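Local coordinates for putative branched-chain amino acid ABC transporter, periplasmic branched-chain amino acid-binding protein (Pseudomonas protegens Pf-5, PDB 4RU0), which probably captures branched-chain amino acids or related solutes in the periplasm and delivers them to an ABC transporter, at residues 154-163 and 391-399; 178-189 and 207-218. All blocks are in the same frame, centred on the assembly; numbering follows the deposited sequence.

Interaction 1 of 2, residues 154-163 and 391-399; sequences MLTFYSEAST and HEGGGAARV
Glu392 reaches across to Thr156 and Ser159 and closes the N-terminal end of helix 157-172, where Thr156 is the N-cap. One carboxylate oxygen does most of the work. Glu392 OE2 accepts from Thr156 N at 2.8 Å (N-H...O 163°), the donor standing above the carboxylate plane, and takes the hydroxyl of Ser159 on its syn lone pair, OG to OE2 2.7 Å. The acid arrives on an extended chain, its CG anti to the backbone N (chi1 -175°). Water 1 donates to Glu392 OE1 and also hydrogen-bonds Thr156 OG1, tying the second oxygen to the cap. The start of the helix would be expected to favour the charged form of this buried carboxylate. Thr156 OG1 in turn accepts a weak capping bond from Ser159 N, 3.3 Å away. Behind the acid, Met154, present as selenomethionine, gives its N to Glu392 O (2.9 Å) and its O to Gly395 N, while Asp390 OD1 holds the backbone N of both Glu392 and Gly393. The glycines let this loop lie close before it enters strand 396-402: a side chain on Gly394 would probably run into Met154 O, and Gly395 CA packs on Ser159 CB at 3.9 Å. Further along, Leu155 bridges loop and strand, its CD1 lying 3.6 Å from Gly395 C and its CD2 4.2 Å from Ala397 CB.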
loop_
_atom_site.group_PDB
_atom_site.type_symbol
_atom_site.label_atom_id
_atom_site.label_comp_id
_atom_site.label_asym_id
_atom_site.label_seq_id
_atom_site.Cartn_x
_atom_site.Cartn_y
_atom_site.Cartn_z
HETATM N N MSE A 154 -2.836 1.927 -6.198
HETATM C CA MSE A 154 -2.966 0.487 -6.171
HETATM C C MSE A 154 -4.057 -0.079 -5.306
HETATM O O MSE A 154 -4.875 -0.854 -5.811
HETATM C CB MSE A 154 -1.638 -0.085 -5.730
HETATM C CG MSE A 154 -1.271 -1.252 -6.615
HETATM SE SE MSE A 154 0.591 -1.667 -6.251
HETATM C CE MSE A 154 1.282 -0.722 -7.814
ATOM N N LEU A 155 -4.062 0.223 -4.024
ATOM C CA LEU A 155 -5.115 -0.272 -3.182
ATOM C C LEU A 155 -5.567 0.702 -2.129
ATOM O O LEU A 155 -4.816 1.046 -1.263
ATOM C CB LEU A 155 -4.669 -1.583 -2.532
ATOM C CG LEU A 155 -5.770 -2.410 -1.892
ATOM C CD1 LEU A 155 -6.751 -2.883 -2.934
ATOM C CD2 LEU A 155 -5.192 -3.573 -1.138
ATOM N N THR A 156 -6.821 1.087 -2.170
ATOM C CA THR A 156 -7.420 1.809 -1.068
ATOM C C THR A 156 -8.118 0.840 -0.138
ATOM O O THR A 156 -8.481 -0.242 -0.528
ATOM C CB THR A 156 -8.430 2.854 -1.528
ATOM O OG1 THR A 156 -9.543 2.213 -2.140
ATOM C CG2 THR A 156 -7.796 3.807 -2.502
ATOM N N PHE A 157 -8.310 1.252 1.096
ATOM C CA PHE A 157 -9.022 0.433 2.067
ATOM C C PHE A 157 -10.446 0.100 1.624
ATOM O O PHE A 157 -10.993 -0.936 2.010
ATOM C CB PHE A 157 -9.036 1.131 3.424
ATOM C CG PHE A 157 -7.671 1.300 4.025
ATOM C CD1 PHE A 157 -6.797 0.222 4.108
ATOM C CD2 PHE A 157 -7.246 2.541 4.484
ATOM C CE1 PHE A 157 -5.528 0.375 4.656
ATOM C CE2 PHE A 157 -5.977 2.704 5.029
ATOM C CZ PHE A 157 -5.118 1.617 5.117
ATOM N N TYR A 158 -11.046 0.957 0.801
ATOM C CA TYR A 158 -12.370 0.647 0.262
ATOM C C TYR A 158 -12.283 -0.562 -0.662
ATOM O O TYR A 158 -13.050 -1.513 -0.520
ATOM C CB TYR A 158 -12.970 1.842 -0.484
ATOM C CG TYR A 158 -13.663 2.842 0.412
ATOM C CD1 TYR A 158 -13.274 3.009 1.734
ATOM C CD2 TYR A 158 -14.712 3.621 -0.062
ATOM C CE1 TYR A 158 -13.903 3.930 2.556
ATOM C CE2 TYR A 158 -15.350 4.543 0.753
ATOM C CZ TYR A 158 -14.943 4.690 2.064
ATOM O OH TYR A 158 -15.565 5.602 2.891
ATOM N N SER A 159 -11.345 -0.527 -1.605
ATOM C CA SER A 159 -11.131 -1.661 -2.498
ATOM C C SER A 159 -10.713 -2.910 -1.730
ATOM O O SER A 159 -11.095 -4.015 -2.091
ATOM C CB SER A 159 -10.072 -1.330 -3.549
ATOM O OG SER A 159 -10.497 -0.280 -4.391
ATOM N N GLU A 160 -9.919 -2.723 -0.679
ATOM C CA GLU A 160 -9.439 -3.845 0.115
ATOM C C GLU A 160 -10.616 -4.606 0.712
ATOM O O GLU A 160 -10.629 -5.837 0.714
ATOM C CB GLU A 160 -8.502 -3.385 1.228
ATOM C CG GLU A 160 -7.790 -4.544 1.914
ATOM C CD GLU A 160 -7.093 -4.128 3.196
ATOM O OE1 GLU A 160 -7.527 -3.135 3.824
ATOM O OE2 GLU A 160 -6.113 -4.799 3.580
ATOM N N ALA A 161 -11.605 -3.864 1.201
ATOM C CA ALA A 161 -12.820 -4.463 1.732
ATOM C C ALA A 161 -13.464 -5.346 0.677
ATOM O O ALA A 161 -13.811 -6.495 0.952
ATOM C CB ALA A 161 -13.791 -3.389 2.197
ATOM N N SER A 162 -13.601 -4.814 -0.534
ATOM C CA SER A 162 -14.206 -5.573 -1.624
ATOM C C SER A 162 -13.431 -6.855 -1.937
ATOM O O SER A 162 -14.030 -7.917 -2.056
ATOM C CB SER A 162 -14.316 -4.715 -2.879
ATOM O OG SER A 162 -15.037 -5.399 -3.893
ATOM N N THR A 163 -12.108 -6.756 -2.065
ATOM C CA THR A 163 -11.283 -7.938 -2.332
ATOM C C THR A 163 -11.374 -8.948 -1.189
ATOM O O THR A 163 -11.390 -10.158 -1.423
ATOM C CB THR A 163 -9.797 -7.583 -2.552
ATOM O OG1 THR A 163 -9.223 -7.116 -1.327
ATOM C CG2 THR A 163 -9.651 -6.520 -3.605
ATOM N N HIS A 391 -7.368 7.688 -9.308
ATOM C CA HIS A 391 -5.989 7.762 -8.844
ATOM C C HIS A 391 -5.555 6.502 -8.084
ATOM O O HIS A 391 -4.465 6.457 -7.509
ATOM C CB HIS A 391 -5.800 9.004 -7.969
ATOM C CG HIS A 391 -5.679 10.277 -8.752
ATOM N ND1 HIS A 391 -5.305 11.470 -8.174
ATOM C CD2 HIS A 391 -5.874 10.538 -10.065
ATOM C CE1 HIS A 391 -5.274 12.417 -9.101
ATOM N NE2 HIS A 391 -5.620 11.871 -10.258
ATOM N N GLU A 392 -6.405 5.480 -8.092
ATOM C CA GLU A 392 -6.053 4.199 -7.490
ATOM C C GLU A 392 -5.482 3.276 -8.554
ATOM O O GLU A 392 -4.341 2.830 -8.459
ATOM C CB GLU A 392 -7.264 3.542 -6.817
ATOM C CG GLU A 392 -6.906 2.265 -6.073
ATOM C CD GLU A 392 -8.118 1.531 -5.513
ATOM O OE1 GLU A 392 -9.258 1.839 -5.923
ATOM O OE2 GLU A 392 -7.924 0.638 -4.660
ATOM N N GLY A 393 -6.296 2.989 -9.565
ATOM C CA GLY A 393 -5.840 2.278 -10.748
ATOM C C GLY A 393 -5.547 0.798 -10.594
ATOM O O GLY A 393 -5.097 0.163 -11.547
ATOM N N GLY A 394 -5.796 0.243 -9.410
ATOM C CA GLY A 394 -5.522 -1.165 -9.160
ATOM C C GLY A 394 -6.670 -1.897 -8.491
ATOM O O GLY A 394 -7.549 -2.438 -9.158
ATOM N N GLY A 395 -6.655 -1.921 -7.162
ATOM C CA GLY A 395 -7.740 -2.499 -6.394
ATOM C C GLY A 395 -7.700 -4.010 -6.222
ATOM O O GLY A 395 -8.717 -4.613 -5.905
ATOM N N ALA A 396 -6.540 -4.629 -6.422
ATOM C CA ALA A 396 -6.421 -6.069 -6.209
ATOM C C ALA A 396 -5.435 -6.397 -5.095
ATOM O O ALA A 396 -4.619 -5.562 -4.710
ATOM C CB ALA A 396 -6.011 -6.767 -7.494
ATOM N N ALA A 397 -5.521 -7.619 -4.578
ATOM C CA ALA A 397 -4.586 -8.098 -3.565
ATOM C C ALA A 397 -4.447 -9.607 -3.647
ATOM O O ALA A 397 -5.296 -10.283 -4.224
ATOM C CB ALA A 397 -5.042 -7.689 -2.177
ATOM N N ARG A 398 -3.376 -10.129 -3.063
ATOM C CA ARG A 398 -3.179 -11.568 -2.973
ATOM C C ARG A 398 -3.237 -12.011 -1.520
ATOM O O ARG A 398 -2.925 -11.238 -0.615
ATOM C CB ARG A 398 -1.843 -11.973 -3.598
ATOM C CG ARG A 398 -1.758 -11.718 -5.090
ATOM C CD ARG A 398 -0.378 -12.045 -5.634
ATOM N NE ARG A 398 -0.054 -13.463 -5.519
ATOM C CZ ARG A 398 -0.211 -14.348 -6.500
ATOM N NH1 ARG A 398 -0.692 -13.960 -7.672
ATOM N NH2 ARG A 398 0.112 -15.620 -6.308
ATOM N N VAL A 399 -3.646 -13.254 -1.302
ATOM C CA VAL A 399 -3.692 -13.814 0.040
ATOM C C VAL A 399 -2.462 -14.681 0.282
ATOM O O VAL A 399 -2.086 -15.485 -0.567
ATOM C CB VAL A 399 -4.964 -14.648 0.256
ATOM C CG1 VAL A 399 -5.043 -15.148 1.697
ATOM C CG2 VAL A 399 -6.199 -13.833 -0.115
HETATM O O HOH W 1 -10.614 3.181 -4.281
#

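Interaction 2 of 2, residues 178-189 and 207-218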
loop_
_atom_site.group_PDB
_atom_site.type_symbol
_atom_site.label_atom_id
_atom_site.label_comp_id
_atom_site.label_asym_id
_atom_site.label_seq_id
_atom_site.Cartn_x
_atom_site.Cartn_y
_atom_site.Cartn_z
ATOM N N LEU A 178 -22.642 -16.297 0.593
ATOM C CA LEU A 178 -22.356 -15.297 1.622
ATOM C C LEU A 178 -23.587 -15.049 2.486
ATOM O O LEU A 178 -23.472 -14.743 3.677
ATOM C CB LEU A 178 -21.877 -13.984 1.001
ATOM C CG LEU A 178 -20.504 -14.003 0.331
ATOM C CD1 LEU A 178 -20.211 -12.653 -0.286
ATOM C CD2 LEU A 178 -19.416 -14.397 1.317
ATOM N N LYS A 179 -24.761 -15.170 1.875
ATOM C CA LYS A 179 -26.010 -15.106 2.619
ATOM C C LYS A 179 -25.973 -16.158 3.718
ATOM O O LYS A 179 -25.718 -17.332 3.450
ATOM C CB LYS A 179 -27.209 -15.332 1.693
ATOM C CG LYS A 179 -28.522 -14.821 2.250
ATOM C CD LYS A 179 -29.637 -14.890 1.221
ATOM C CE LYS A 179 -30.896 -14.210 1.736
ATOM N NZ LYS A 179 -31.326 -14.772 3.047
ATOM N N GLY A 180 -26.194 -15.738 4.957
ATOM C CA GLY A 180 -26.146 -16.671 6.070
ATOM C C GLY A 180 -24.773 -16.844 6.709
ATOM O O GLY A 180 -24.591 -17.689 7.590
ATOM N N LYS A 181 -23.802 -16.051 6.266
ATOM C CA LYS A 181 -22.464 -16.100 6.836
ATOM C C LYS A 181 -22.231 -14.923 7.769
ATOM O O LYS A 181 -22.880 -13.885 7.644
ATOM C CB LYS A 181 -21.411 -16.110 5.728
ATOM C CG LYS A 181 -21.421 -17.372 4.893
ATOM C CD LYS A 181 -20.985 -18.571 5.710
ATOM C CE LYS A 181 -21.484 -19.879 5.095
ATOM N NZ LYS A 181 -20.964 -20.097 3.722
ATOM N N LYS A 182 -21.308 -15.091 8.708
ATOM C CA LYS A 182 -20.916 -13.994 9.584
ATOM C C LYS A 182 -19.475 -13.602 9.312
ATOM O O LYS A 182 -18.586 -14.457 9.247
ATOM C CB LYS A 182 -21.078 -14.369 11.058
ATOM C CG LYS A 182 -22.510 -14.565 11.517
ATOM C CD LYS A 182 -22.544 -14.866 13.002
ATOM C CE LYS A 182 -23.879 -15.445 13.429
ATOM N NZ LYS A 182 -23.852 -15.814 14.877
ATOM N N ILE A 183 -19.252 -12.305 9.149
ATOM C CA ILE A 183 -17.916 -11.785 8.960
ATOM C C ILE A 183 -17.667 -10.696 9.988
ATOM O O ILE A 183 -18.332 -9.663 9.976
ATOM C CB ILE A 183 -17.721 -11.233 7.539
ATOM C CG1 ILE A 183 -17.954 -12.338 6.512
ATOM C CG2 ILE A 183 -16.322 -10.622 7.383
ATOM C CD1 ILE A 183 -17.825 -11.880 5.081
ATOM N N ALA A 184 -16.723 -10.939 10.891
ATOM C CA ALA A 184 -16.411 -9.969 11.933
ATOM C C ALA A 184 -15.168 -9.169 11.561
ATOM O O ALA A 184 -14.147 -9.734 11.167
ATOM C CB ALA A 184 -16.221 -10.663 13.282
ATOM N N THR A 185 -15.262 -7.851 11.691
ATOM C CA THR A 185 -14.110 -6.999 11.476
ATOM C C THR A 185 -13.618 -6.478 12.821
ATOM O O THR A 185 -14.332 -5.751 13.527
ATOM C CB THR A 185 -14.428 -5.819 10.524
ATOM O OG1 THR A 185 -14.780 -6.327 9.235
ATOM C CG2 THR A 185 -13.220 -4.904 10.378
ATOM N N LEU A 186 -12.405 -6.890 13.179
ATOM C CA LEU A 186 -11.738 -6.432 14.387
ATOM C C LEU A 186 -10.760 -5.314 14.029
ATOM O O LEU A 186 -9.708 -5.574 13.441
ATOM C CB LEU A 186 -11.003 -7.589 15.060
ATOM C CG LEU A 186 -10.433 -7.303 16.454
ATOM C CD1 LEU A 186 -11.566 -6.995 17.409
ATOM C CD2 LEU A 186 -9.623 -8.482 16.951
ATOM N N TYR A 187 -11.107 -4.072 14.360
ATOM C CA TYR A 187 -10.325 -2.940 13.863
ATOM C C TYR A 187 -9.786 -2.035 14.962
ATOM O O TYR A 187 -10.478 -1.727 15.941
ATOM C CB TYR A 187 -11.153 -2.100 12.879
ATOM C CG TYR A 187 -12.344 -1.386 13.488
ATOM C CD1 TYR A 187 -12.220 -0.095 13.998
ATOM C CD2 TYR A 187 -13.591 -2.000 13.552
ATOM C CE1 TYR A 187 -13.301 0.559 14.561
ATOM C CE2 TYR A 187 -14.685 -1.348 14.113
ATOM C CZ TYR A 187 -14.532 -0.071 14.615
ATOM O OH TYR A 187 -15.606 0.585 15.169
ATOM N N HIS A 188 -8.537 -1.623 14.779
ATOM C CA HIS A 188 -7.915 -0.584 15.583
ATOM C C HIS A 188 -8.808 0.640 15.546
ATOM O O HIS A 188 -9.171 1.108 14.473
ATOM C CB HIS A 188 -6.519 -0.270 15.043
ATOM C CG HIS A 188 -5.718 0.649 15.911
ATOM N ND1 HIS A 188 -5.601 1.997 15.656
ATOM C CD2 HIS A 188 -4.976 0.409 17.019
ATOM C CE1 HIS A 188 -4.827 2.552 16.574
ATOM N NE2 HIS A 188 -4.439 1.607 17.415
ATOM N N ASP A 189 -9.197 1.142 16.711
ATOM C CA ASP A 189 -10.111 2.277 16.742
ATOM C C ASP A 189 -9.359 3.547 16.346
ATOM O O ASP A 189 -8.811 4.257 17.185
ATOM C CB ASP A 189 -10.764 2.423 18.122
ATOM C CG ASP A 189 -11.930 3.404 18.115
ATOM O OD1 ASP A 189 -12.659 3.469 17.097
ATOM O OD2 ASP A 189 -12.123 4.116 19.128
ATOM N N TYR A 207 -24.891 -8.606 -0.365
ATOM C CA TYR A 207 -24.705 -10.052 -0.354
ATOM C C TYR A 207 -25.310 -10.731 0.871
ATOM O O TYR A 207 -25.400 -11.959 0.930
ATOM C CB TYR A 207 -23.217 -10.378 -0.467
ATOM C CG TYR A 207 -22.630 -9.930 -1.785
ATOM C CD1 TYR A 207 -23.086 -10.467 -2.983
ATOM C CD2 TYR A 207 -21.635 -8.960 -1.836
ATOM C CE1 TYR A 207 -22.564 -10.057 -4.193
ATOM C CE2 TYR A 207 -21.104 -8.546 -3.045
ATOM C CZ TYR A 207 -21.573 -9.099 -4.219
ATOM O OH TYR A 207 -21.051 -8.690 -5.423
ATOM N N GLY A 208 -25.732 -9.932 1.844
ATOM C CA GLY A 208 -26.509 -10.446 2.955
ATOM C C GLY A 208 -25.761 -11.206 4.037
ATOM O O GLY A 208 -26.372 -11.973 4.778
ATOM N N PHE A 209 -24.450 -11.009 4.145
ATOM C CA PHE A 209 -23.728 -11.603 5.267
ATOM C C PHE A 209 -23.859 -10.689 6.488
ATOM O O PHE A 209 -24.039 -9.488 6.360
ATOM C CB PHE A 209 -22.251 -11.864 4.924
ATOM C CG PHE A 209 -21.459 -10.625 4.600
ATOM C CD1 PHE A 209 -20.887 -9.859 5.608
ATOM C CD2 PHE A 209 -21.253 -10.249 3.282
ATOM C CE1 PHE A 209 -20.156 -8.723 5.305
ATOM C CE2 PHE A 209 -20.518 -9.112 2.973
ATOM C CZ PHE A 209 -19.971 -8.349 3.985
ATOM N N GLU A 210 -23.781 -11.267 7.674
ATOM C CA GLU A 210 -23.854 -10.476 8.890
ATOM C C GLU A 210 -22.563 -9.676 9.065
ATOM O O GLU A 210 -21.471 -10.233 9.127
ATOM C CB GLU A 210 -24.113 -11.373 10.101
ATOM C CG GLU A 210 -24.527 -10.617 11.346
ATOM C CD GLU A 210 -24.903 -11.540 12.490
ATOM O OE1 GLU A 210 -25.464 -12.629 12.226
ATOM O OE2 GLU A 210 -24.641 -11.174 13.655
ATOM N N ASN A 211 -22.701 -8.359 9.126
ATOM C CA ASN A 211 -21.564 -7.448 9.240
ATOM C C ASN A 211 -21.288 -7.066 10.695
ATOM O O ASN A 211 -21.920 -6.172 11.243
ATOM C CB ASN A 211 -21.829 -6.196 8.401
ATOM C CG ASN A 211 -20.739 -5.151 8.534
ATOM O OD1 ASN A 211 -19.585 -5.462 8.849
ATOM N ND2 ASN A 211 -21.101 -3.899 8.282
ATOM N N ILE A 212 -20.346 -7.761 11.319
ATOM C CA ILE A 212 -20.019 -7.521 12.718
ATOM C C ILE A 212 -18.792 -6.617 12.825
ATOM O O ILE A 212 -17.714 -6.963 12.349
ATOM C CB ILE A 212 -19.758 -8.849 13.470
ATOM C CG1 ILE A 212 -20.978 -9.770 13.372
ATOM C CG2 ILE A 212 -19.397 -8.590 14.930
ATOM C CD1 ILE A 212 -20.756 -11.137 13.982
ATOM N N GLN A 213 -18.966 -5.458 13.451
ATOM C CA GLN A 213 -17.894 -4.474 13.590
ATOM C C GLN A 213 -17.427 -4.344 15.041
ATOM O O GLN A 213 -18.193 -3.941 15.915
ATOM C CB GLN A 213 -18.357 -3.112 13.058
ATOM C CG GLN A 213 -18.573 -3.070 11.544
ATOM C CD GLN A 213 -17.283 -3.278 10.755
ATOM O OE1 GLN A 213 -16.182 -3.109 11.277
ATOM N NE2 GLN A 213 -17.423 -3.647 9.488
ATOM N N ILE A 214 -16.170 -4.686 15.298
ATOM C CA ILE A 214 -15.665 -4.717 16.673
ATOM C C ILE A 214 -14.412 -3.856 16.849
ATOM O O ILE A 214 -13.333 -4.214 16.376
ATOM C CB ILE A 214 -15.343 -6.157 17.113
ATOM C CG1 ILE A 214 -16.565 -7.065 16.930
ATOM C CG2 ILE A 214 -14.884 -6.175 18.545
ATOM C CD1 ILE A 214 -16.252 -8.546 17.090
ATOM N N PRO A 215 -14.556 -2.707 17.525
ATOM C CA PRO A 215 -13.432 -1.785 17.743
ATOM C C PRO A 215 -12.454 -2.255 18.816
ATOM O O PRO A 215 -12.848 -2.937 19.764
ATOM C CB PRO A 215 -14.122 -0.491 18.182
ATOM C CG PRO A 215 -15.404 -0.936 18.787
ATOM C CD PRO A 215 -15.835 -2.150 18.001
ATOM N N VAL A 216 -11.183 -1.903 18.649
ATOM C CA VAL A 216 -10.171 -2.138 19.671
ATOM C C VAL A 216 -9.493 -0.824 20.020
ATOM O O VAL A 216 -8.829 -0.216 19.175
ATOM C CB VAL A 216 -9.102 -3.142 19.223
ATOM C CG1 VAL A 216 -7.965 -3.175 20.233
ATOM C CG2 VAL A 216 -9.700 -4.520 19.071
ATOM N N ALA A 217 -9.663 -0.388 21.262
ATOM C CA ALA A 217 -9.125 0.891 21.711
ATOM C C ALA A 217 -7.606 0.846 21.803
ATOM O O ALA A 217 -7.025 -0.193 22.125
ATOM C CB ALA A 217 -9.727 1.278 23.062
ATOM N N ASP A 218 -6.968 1.975 21.513
ATOM C CA ASP A 218 -5.523 2.105 21.667
ATOM C C ASP A 218 -5.155 1.969 23.144
ATOM O O ASP A 218 -5.870 2.473 24.004
ATOM C CB ASP A 218 -5.050 3.448 21.103
ATOM C CG ASP A 218 -3.631 3.392 20.577
ATOM O OD1 ASP A 218 -3.411 2.738 19.534
ATOM O OD2 ASP A 218 -2.734 4.002 21.202
HETATM O O HOH W 2 -25.071 -13.596 -0.884
HETATM O O HOH W 3 -24.139 -13.081 15.763
HETATM O O HOH W 4 -17.276 -7.371 8.979
#
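A parallel pair of strands, 182-188 and 210-216, forms one margin of the sheet, with Ile183, Thr185 and Tyr187 each bonded through both backbone N and O to the outer strand. Thr185, for instance, gives its N to Ile212 O (2.7 Å) and takes Ile214 N on its O (2.8 Å). Ile183 sends CD1 over one face of the Phe209 ring, 3.8 Å from its centroid, a CH-pi contact offset toward the rim; Val165 of helix 157-172 also touches Phe209. Thr185 and Gln213 lie side by side, Thr185 CB 3.3 Å from Gln213 OE1, and both touch Leu200 of helix 197-207. Helices 191-194 and 197-207 connect the two strands, making a beta-alpha-beta crossover in the alpha/beta lobe of this periplasmic binding protein. The Tyr187 side chain takes the crowded position between backbone N and carbonyl carbon (chi1 66°), which lays its ring over Pro215: Pro215 CA sits 3.8 Å from the ring centroid, and Pro215 CB 3.6 Å from Tyr187 CZ. With an alanine here the ring is gone, which would probably leave Pro215 without its CH-pi partner and open a gap beside Gln213. Ala184, Leu186, Ile212, Ile214 and Val216 occupy the other side, where Leu186 CD1 meets Val216 CG2 at 3.5 Å and helix 224-233 packs on Leu186 and Ile214. At the end of the pairing, His188, the partner of Val216, donates from NE2 to the anti lone pair of Asp218 OD1 (2.6 Å), ring and carboxylate planes 88° apart; His188 ND1 is engaged by Ser190 OG.

In the fold
Interactions 1 and 2 lie 18 Å apart between centres and about 7 Å at their nearest atoms, without touching. Helix 157-172, capped in interaction 1, is followed in the chain by strand 182-188, and interaction 2 is nested inside the long loop that interaction 1 closes. Both reach one mixed sheet: 210-216 is an outermost strand, whereas 396-402, next to the opposite edge strand 407-415, runs antiparallel to both its neighbours. Leu178 also packs on Val165, Ile168 and Ala169 of helix 157-172. The bound pentaoxaheptadecane, held by Tyr41, Tyr192, Trp243 and Trp269, comes about 5 Å from the side chain of His188 but stays about 12 Å from that of Leu155, placing interaction 2 nearer the pocket.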